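PDB 4AZ1: tyrosine specific protein phosphatase from Trypanosoma cruzi, which probably removes phosphate groups from phosphotyrosine residues of proteins. Local coordinates for residues 47-51 and 94-100; 104-108 and 222-226. All coordinates share one frame; numbering follows the deposited sequence. Where two conformers were deposited one is given.

In the fold
Contact 1 (47-51 with 94-100) closes along the chain before contact 2 (104-108 with 222-226) opens, and the two are joined almost directly: residues 94-100 leave strand 90-93 of the central mixed sheet and run into helix 101-110, which carries 104-108. Their centres lie about 12 Å apart. P96 of contact 1 packs on F104 of contact 2, while A95 lies against H225 and C226. The KNRY segment, which forms the phosphotyrosine-recognition loop in related phosphatases, is thus tied through the connection after strand 90-93 to the strand leading into the family's phosphate-binding loop, which places both contacts beside what is probably the active site.

Contact 1: residues 47-51 and 94-100; sequences HKNRY and QAPVVQG. With FMT (formic acid), chain H.
Q94 and R50 clasp each other's segments, each offering its side chain to the other's side of the contact. The Q94 amide spans two backbone positions of 47-51: NE2 gives a hydrogen bond to K48 O at 2.7 Å, lying in the plane of that carbonyl, and OE1 receives R50 N at 2.9 Å, with an N-H...O angle of 169°. These two bonds fix which way round the amide lies. R50 reaches back side-on: NE bonds to A95 O at 2.8 Å from nearer the carbonyl plane, and NH2 reaches the same oxygen at 3.1 Å from well above that plane, on the same face. NH2 also makes a weak bond to P96 O. With CG anti to the backbone N (chi1 -175°) and a bend at chi3, the chain brings its guanidinium edge to these carbonyls, while V97 CG1 sits over the centre of one guanidinium face and touches R50 CA at 3.7 Å. A water links K48 O to V97 N, and a formic acid molecule, probably from the crystallisation liquor, takes another hydrogen bond from Q94 NE2.

Further out, D131 forms a salt bridge with R50 NH2, D103 one with K48 NZ, and R35 of the second subunit bonds to R50 O. K48 to Y51 spell the KNRY motif of classical tyrosine phosphatases, whose tyrosine lines the substrate cleft in relatives; here Y51 OH bonds to S227. The contact joins the loop after helix 40-44 to the connection from strand 90-93 into helix 101-110, where P96 packs on I101.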
ATOM      1  N   HIS A  47      -9.064   6.305  -7.311  1.00 50.59           N
ATOM      2  CA  HIS A  47      -8.872   5.801  -5.957  1.00 52.95           C
ATOM      3  C   HIS A  47      -7.404   5.875  -5.566  1.00 50.34           C
ATOM      4  O   HIS A  47      -7.079   5.944  -4.384  1.00 49.28           O
ATOM      5  CB  HIS A  47      -9.341   4.341  -5.834  1.00 59.92           C
ATOM      6  CG  HIS A  47     -10.830   4.162  -5.891  1.00 58.61           C
ATOM      7  ND1 HIS A  47     -11.709   5.217  -6.013  1.00 61.16           N
ATOM      8  CD2 HIS A  47     -11.588   3.042  -5.840  1.00 54.45           C
ATOM      9  CE1 HIS A  47     -12.949   4.753  -6.039  1.00 62.83           C
ATOM     10  NE2 HIS A  47     -12.904   3.438  -5.941  1.00 64.40           N
ATOM     11  N   LYS A  48      -6.518   5.849  -6.559  1.00 44.98           N
ATOM     12  CA  LYS A  48      -5.085   5.844  -6.286  1.00 44.56           C
ATOM     13  C   LYS A  48      -4.419   7.145  -6.678  1.00 35.16           C
ATOM     14  O   LYS A  48      -3.192   7.280  -6.611  1.00 33.54           O
ATOM     15  CB  LYS A  48      -4.403   4.657  -6.976  1.00 54.31           C
ATOM     16  CG  LYS A  48      -4.759   3.316  -6.348  1.00 51.61           C
ATOM     17  CD  LYS A  48      -4.198   2.155  -7.151  1.00 56.88           C
ATOM     18  CE  LYS A  48      -4.536   0.822  -6.478  1.00 61.65           C
ATOM     19  NZ  LYS A  48      -4.220  -0.332  -7.361  1.00 60.48           N
ATOM     20  N   ASN A  49      -5.227   8.108  -7.099  1.00 36.73           N
ATOM     21  CA  ASN A  49      -4.694   9.431  -7.379  1.00 38.69           C
ATOM     22  C   ASN A  49      -4.699  10.274  -6.109  1.00 39.49           C
ATOM     23  O   ASN A  49      -5.731  10.379  -5.433  1.00 35.70           O
ATOM     24  CB  ASN A  49      -5.504  10.092  -8.496  1.00 41.88           C
ATOM     25  CG  ASN A  49      -5.293   9.413  -9.836  1.00 42.80           C
ATOM     26  OD1 ASN A  49      -4.254   8.786 -10.060  1.00 43.95           O
ATOM     27  ND2 ASN A  49      -6.263   9.542 -10.735  1.00 43.95           N
ATOM     28  N   ARG A  50      -3.548  10.850  -5.769  1.00 32.83           N
ATOM     29  CA  ARG A  50      -3.468  11.742  -4.625  1.00 34.57           C
ATOM     30  C   ARG A  50      -4.297  13.018  -4.863  1.00 36.22           C
ATOM     31  O   ARG A  50      -4.961  13.526  -3.960  1.00 34.65           O
ATOM     32  CB  ARG A  50      -2.012  12.089  -4.328  1.00 27.61           C
ATOM     33  CG  ARG A  50      -1.807  12.937  -3.064  1.00 29.73           C
ATOM     34  CD  ARG A  50      -0.310  13.129  -2.729  1.00 30.52           C
ATOM     35  NE  ARG A  50       0.321  11.867  -2.323  1.00 34.10           N
ATOM     36  CZ  ARG A  50       0.230  11.338  -1.105  1.00 33.28           C
ATOM     37  NH1 ARG A  50      -0.449  11.966  -0.156  1.00 29.05           N
ATOM     38  NH2 ARG A  50       0.823  10.180  -0.823  1.00 32.43           N
ATOM     39  N   TYR A  51      -4.261  13.530  -6.086  1.00 30.53           N
ATOM     40  CA  TYR A  51      -5.029  14.725  -6.428  1.00 36.40           C
ATOM     41  C   TYR A  51      -5.935  14.413  -7.619  1.00 37.57           C
ATOM     42  O   TYR A  51      -5.467  13.943  -8.661  1.00 43.50           O
ATOM     43  CB  TYR A  51      -4.088  15.890  -6.751  1.00 34.71           C
ATOM     44  CG  TYR A  51      -3.145  16.222  -5.616  1.00 37.23           C
ATOM     45  CD1 TYR A  51      -3.560  17.023  -4.558  1.00 36.37           C
ATOM     46  CD2 TYR A  51      -1.848  15.725  -5.595  1.00 24.70           C
ATOM     47  CE1 TYR A  51      -2.702  17.332  -3.501  1.00 32.43           C
ATOM     48  CE2 TYR A  51      -0.966  16.032  -4.535  1.00 24.96           C
ATOM     49  CZ  TYR A  51      -1.412  16.830  -3.490  1.00 37.16           C
ATOM     50  OH  TYR A  51      -0.578  17.158  -2.432  1.00 36.35           O
ATOM     51  N   GLN A  94       3.603  10.906  -8.853  1.00 32.59           N
ATOM     52  CA  GLN A  94       3.136  11.468  -7.584  1.00 31.62           C
ATOM     53  C   GLN A  94       3.743  10.651  -6.451  1.00 26.64           C
ATOM     54  O   GLN A  94       4.322   9.569  -6.684  1.00 27.95           O
ATOM     55  CB  GLN A  94       1.604  11.360  -7.498  1.00 28.72           C
ATOM     56  CG  GLN A  94       1.148   9.896  -7.441  1.00 38.45           C
ATOM     57  CD  GLN A  94      -0.353   9.718  -7.237  1.00 41.08           C
ATOM     58  OE1 GLN A  94      -1.133  10.673  -7.303  1.00 38.93           O
ATOM     59  NE2 GLN A  94      -0.759   8.480  -6.991  1.00 33.98           N
ATOM     60  N   ALA A  95       3.647  11.168  -5.232  1.00 31.71           N
ATOM     61  CA  ALA A  95       3.914  10.357  -4.044  1.00 33.22           C
ATOM     62  C   ALA A  95       2.714   9.409  -3.933  1.00 26.77           C
ATOM     63  O   ALA A  95       1.568   9.866  -3.816  1.00 29.21           O
ATOM     64  CB  ALA A  95       4.026  11.256  -2.783  1.00 19.44           C
ATOM     65  N   PRO A  96       2.963   8.092  -3.990  1.00 25.08           N
ATOM     66  CA  PRO A  96       1.840   7.130  -3.936  1.00 33.16           C
ATOM     67  C   PRO A  96       1.038   7.259  -2.641  1.00 31.49           C
ATOM     68  O   PRO A  96       1.623   7.525  -1.578  1.00 29.79           O
ATOM     69  CB  PRO A  96       2.540   5.757  -3.981  1.00 26.87           C
ATOM     70  CG  PRO A  96       3.952   6.031  -3.419  1.00 31.40           C
ATOM     71  CD  PRO A  96       4.283   7.425  -3.955  1.00 27.97           C
ATOM     72  N   VAL A  97      -0.280   7.115  -2.734  1.00 31.37           N
ATOM     73  CA  VAL A  97      -1.115   7.099  -1.542  1.00 32.90           C
ATOM     74  C   VAL A  97      -0.990   5.718  -0.907  1.00 34.01           C
ATOM     75  O   VAL A  97      -0.465   4.795  -1.535  1.00 38.99           O
ATOM     76  CB  VAL A  97      -2.584   7.435  -1.861  1.00 39.61           C
ATOM     77  CG1 VAL A  97      -2.676   8.785  -2.574  1.00 34.55           C
ATOM     78  CG2 VAL A  97      -3.216   6.342  -2.715  1.00 34.47           C
ATOM     79  N   VAL A  98      -1.432   5.584   0.340  1.00 33.50           N
ATOM     80  CA  VAL A  98      -1.266   4.331   1.080  1.00 32.42           C
ATOM     81  C   VAL A  98      -1.720   3.114   0.270  1.00 33.17           C
ATOM     82  O   VAL A  98      -0.968   2.152   0.114  1.00 32.47           O
ATOM     83  CB  VAL A  98      -1.961   4.393   2.459  1.00 36.96           C
ATOM     84  CG1 VAL A  98      -2.059   3.002   3.104  1.00 37.82           C
ATOM     85  CG2 VAL A  98      -1.188   5.348   3.369  1.00 39.20           C
ATOM     86  N   GLN A  99      -2.917   3.186  -0.302  1.00 31.19           N
ATOM     87  CA  GLN A  99      -3.437   2.048  -1.053  0.51 38.52           C
ATOM     88  C   GLN A  99      -2.736   1.867  -2.405  1.00 42.28           C
ATOM     89  O   GLN A  99      -2.933   0.861  -3.083  1.00 43.68           O
ATOM     90  CB  GLN A  99      -4.955   2.148  -1.225  0.51 42.51           C
ATOM     91  CG  GLN A  99      -5.724   2.317   0.096  0.51 50.53           C
ATOM     92  CD  GLN A  99      -5.593   1.131   1.059  0.51 60.15           C
ATOM     93  OE1 GLN A  99      -5.075   0.066   0.708  0.51 60.96           O
ATOM     94  NE2 GLN A  99      -6.080   1.317   2.285  0.51 60.85           N
ATOM     95  N   GLY A 100      -1.892   2.824  -2.781  1.00 38.46           N
ATOM     96  CA  GLY A 100      -1.160   2.739  -4.033  1.00 37.30           C
ATOM     97  C   GLY A 100       0.305   2.388  -3.831  1.00 35.89           C
ATOM     98  O   GLY A 100       1.042   2.163  -4.797  1.00 36.21           O
TER
HETATM   99  C   FMT H1306       2.414   6.700  -7.467  1.00 68.43           C
HETATM  100  O1  FMT H1306       1.336   6.689  -8.079  1.00 61.87           O
HETATM  101  O2  FMT H1306       3.490   7.133  -7.909  1.00 57.81           O
HETATM  102  O   HOH W   1      -0.994   5.874  -5.370  1.00 35.27           O

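Contact 2: residues 104-108 and 222-226; sequences FLAML and VVVHC
The strand that leads into the HC(X)5R signature loop of tyrosine phosphatases, 222-225, is met here by helix 101-110. V223 takes most of the contact with its two methyls. CG1, anti to the backbone N, lies at the edge of the F104 ring, 4.1 Å from CE1. CG2 meets L108 CD2 at 4.1 Å and M107 CE at 4.2 Å; bends at chi2 and chi3 bring that methionine methyl round, and the L108 side chain crosses V223 at about a right angle. Helix and strand segments run nearly antiparallel, at 157°, with their axes 11.7 Å apart. This is the helix of a beta-alpha-beta crossover from strand 90-93 to strand 115-118, with 222-225 lying between those two parallel strands in the sheet; V223 therefore also packs on V91 and V116. At H225, the histidine of the signature, F104 turns its edge toward the imidazole face in an offset edge-to-face pair, ring centroids 6.0 Å apart and planes at 78°. The imidazole is held at both nitrogens: ND1 donates to C226 O at 3.1 Å, on a lone pair in the carbonyl plane, and NE2 bonds to Y133 OH, whose ring also meets F104 edge-to-face.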
ATOM      1  N   PHE A 104       3.423   0.888  -6.221  1.00 34.56           N
ATOM      2  CA  PHE A 104       4.640   1.666  -6.408  1.00 32.75           C
ATOM      3  C   PHE A 104       5.848   0.753  -6.190  1.00 37.98           C
ATOM      4  O   PHE A 104       6.770   0.707  -7.016  1.00 38.16           O
ATOM      5  CB  PHE A 104       4.641   2.840  -5.431  1.00 27.94           C
ATOM      6  CG  PHE A 104       5.855   3.738  -5.529  1.00 34.42           C
ATOM      7  CD1 PHE A 104       6.047   4.562  -6.631  1.00 31.09           C
ATOM      8  CD2 PHE A 104       6.783   3.780  -4.497  1.00 32.83           C
ATOM      9  CE1 PHE A 104       7.157   5.407  -6.701  1.00 36.77           C
ATOM     10  CE2 PHE A 104       7.899   4.618  -4.565  1.00 28.93           C
ATOM     11  CZ  PHE A 104       8.082   5.430  -5.660  1.00 33.59           C
ATOM     12  N   LEU A 105       5.823   0.006  -5.091  1.00 33.25           N
ATOM     13  CA  LEU A 105       6.935  -0.884  -4.753  1.00 35.27           C
ATOM     14  C   LEU A 105       7.076  -2.003  -5.778  1.00 38.35           C
ATOM     15  O   LEU A 105       8.196  -2.413  -6.129  1.00 37.34           O
ATOM     16  CB  LEU A 105       6.763  -1.467  -3.342  1.00 33.42           C
ATOM     17  CG  LEU A 105       6.753  -0.443  -2.197  1.00 32.08           C
ATOM     18  CD1 LEU A 105       6.687  -1.116  -0.811  1.00 32.37           C
ATOM     19  CD2 LEU A 105       7.940   0.486  -2.268  1.00 30.05           C
ATOM     20  N   ALA A 106       5.937  -2.505  -6.251  1.00 36.77           N
ATOM     21  CA  ALA A 106       5.948  -3.567  -7.251  1.00 36.91           C
ATOM     22  C   ALA A 106       6.596  -3.071  -8.538  1.00 38.81           C
ATOM     23  O   ALA A 106       7.325  -3.814  -9.211  1.00 42.11           O
ATOM     24  CB  ALA A 106       4.537  -4.052  -7.534  1.00 43.90           C
ATOM     25  N   MET A 107       6.298  -1.822  -8.888  1.00 45.30           N
ATOM     26  CA  MET A 107       6.902  -1.183 -10.048  1.00 42.76           C
ATOM     27  C   MET A 107       8.408  -1.110  -9.875  1.00 38.20           C
ATOM     28  O   MET A 107       9.146  -1.509 -10.773  1.00 41.13           O
ATOM     29  CB  MET A 107       6.332   0.223 -10.258  1.00 40.81           C
ATOM     30  CG  MET A 107       6.903   0.952 -11.474  1.00 43.78           C
ATOM     31  SD  MET A 107       8.416   1.895 -11.110  1.00 46.72           S
ATOM     32  CE  MET A 107       7.830   2.888  -9.723  1.00 46.19           C
ATOM     33  N   LEU A 108       8.858  -0.609  -8.720  1.00 33.66           N
ATOM     34  CA  LEU A 108      10.287  -0.496  -8.449  1.00 37.83           C
ATOM     35  C   LEU A 108      10.941  -1.851  -8.616  1.00 43.86           C
ATOM     36  O   LEU A 108      12.043  -1.967  -9.168  1.00 42.69           O
ATOM     37  CB  LEU A 108      10.530  -0.016  -7.022  1.00 40.15           C
ATOM     38  CG  LEU A 108      10.120   1.410  -6.704  1.00 40.94           C
ATOM     39  CD1 LEU A 108      10.495   1.735  -5.263  1.00 30.35           C
ATOM     40  CD2 LEU A 108      10.826   2.340  -7.696  1.00 37.14           C
ATOM     41  N   VAL A 222      15.360   6.850 -13.777  1.00 41.89           N
ATOM     42  CA  VAL A 222      15.379   7.320 -12.398  1.00 41.42           C
ATOM     43  C   VAL A 222      13.971   7.768 -11.999  1.00 38.69           C
ATOM     44  O   VAL A 222      13.359   8.578 -12.697  1.00 40.14           O
ATOM     45  CB  VAL A 222      16.321   8.518 -12.246  1.00 36.49           C
ATOM     46  CG1 VAL A 222      16.167   9.137 -10.860  1.00 31.22           C
ATOM     47  CG2 VAL A 222      17.763   8.088 -12.519  1.00 40.13           C
ATOM     48  N   VAL A 223      13.448   7.246 -10.895  1.00 33.78           N
ATOM     49  CA  VAL A 223      12.134   7.674 -10.422  1.00 36.32           C
ATOM     50  C   VAL A 223      12.253   8.956  -9.590  1.00 36.58           C
ATOM     51  O   VAL A 223      13.076   9.032  -8.675  1.00 32.33           O
ATOM     52  CB  VAL A 223      11.432   6.579  -9.597  1.00 40.91           C
ATOM     53  CG1 VAL A 223      10.185   7.144  -8.883  1.00 35.70           C
ATOM     54  CG2 VAL A 223      11.052   5.397 -10.488  1.00 38.88           C
ATOM     55  N   VAL A 224      11.436   9.960  -9.913  1.00 31.96           N
ATOM     56  CA  VAL A 224      11.425  11.225  -9.171  1.00 31.41           C
ATOM     57  C   VAL A 224       9.999  11.600  -8.768  1.00 31.79           C
ATOM     58  O   VAL A 224       9.106  11.633  -9.616  1.00 29.89           O
ATOM     59  CB  VAL A 224      11.997  12.373 -10.027  1.00 36.95           C
ATOM     60  CG1 VAL A 224      12.141  13.642  -9.188  1.00 26.95           C
ATOM     61  CG2 VAL A 224      13.323  11.974 -10.623  1.00 34.86           C
ATOM     62  N   HIS A 225       9.771  11.880  -7.488  1.00 26.66           N
ATOM     63  CA  HIS A 225       8.438  12.320  -7.084  1.00 34.95           C
ATOM     64  C   HIS A 225       8.507  13.411  -6.036  1.00 30.20           C
ATOM     65  O   HIS A 225       9.456  13.474  -5.264  1.00 26.51           O
ATOM     66  CB  HIS A 225       7.580  11.151  -6.567  1.00 25.01           C
ATOM     67  CG  HIS A 225       8.005  10.620  -5.238  1.00 30.82           C
ATOM     68  ND1 HIS A 225       7.425  11.021  -4.053  1.00 28.37           N
ATOM     69  CD2 HIS A 225       8.942   9.691  -4.905  1.00 31.41           C
ATOM     70  CE1 HIS A 225       7.980  10.363  -3.046  1.00 28.22           C
ATOM     71  NE2 HIS A 225       8.908   9.558  -3.537  1.00 33.12           N
ATOM     72  N   CYS A 226       7.507  14.288  -6.047  1.00 31.18           N
ATOM     73  CA  CYS A 226       7.288  15.210  -4.943  1.00 37.67           C
ATOM     74  C   CYS A 226       5.949  14.816  -4.349  1.00 35.29           C
ATOM     75  O   CYS A 226       5.789  13.656  -3.970  1.00 39.92           O
ATOM     76  CB  CYS A 226       7.322  16.663  -5.406  1.00 37.40           C
ATOM     77  SG  CYS A 226       6.459  17.005  -6.951  1.00 28.86           S
TER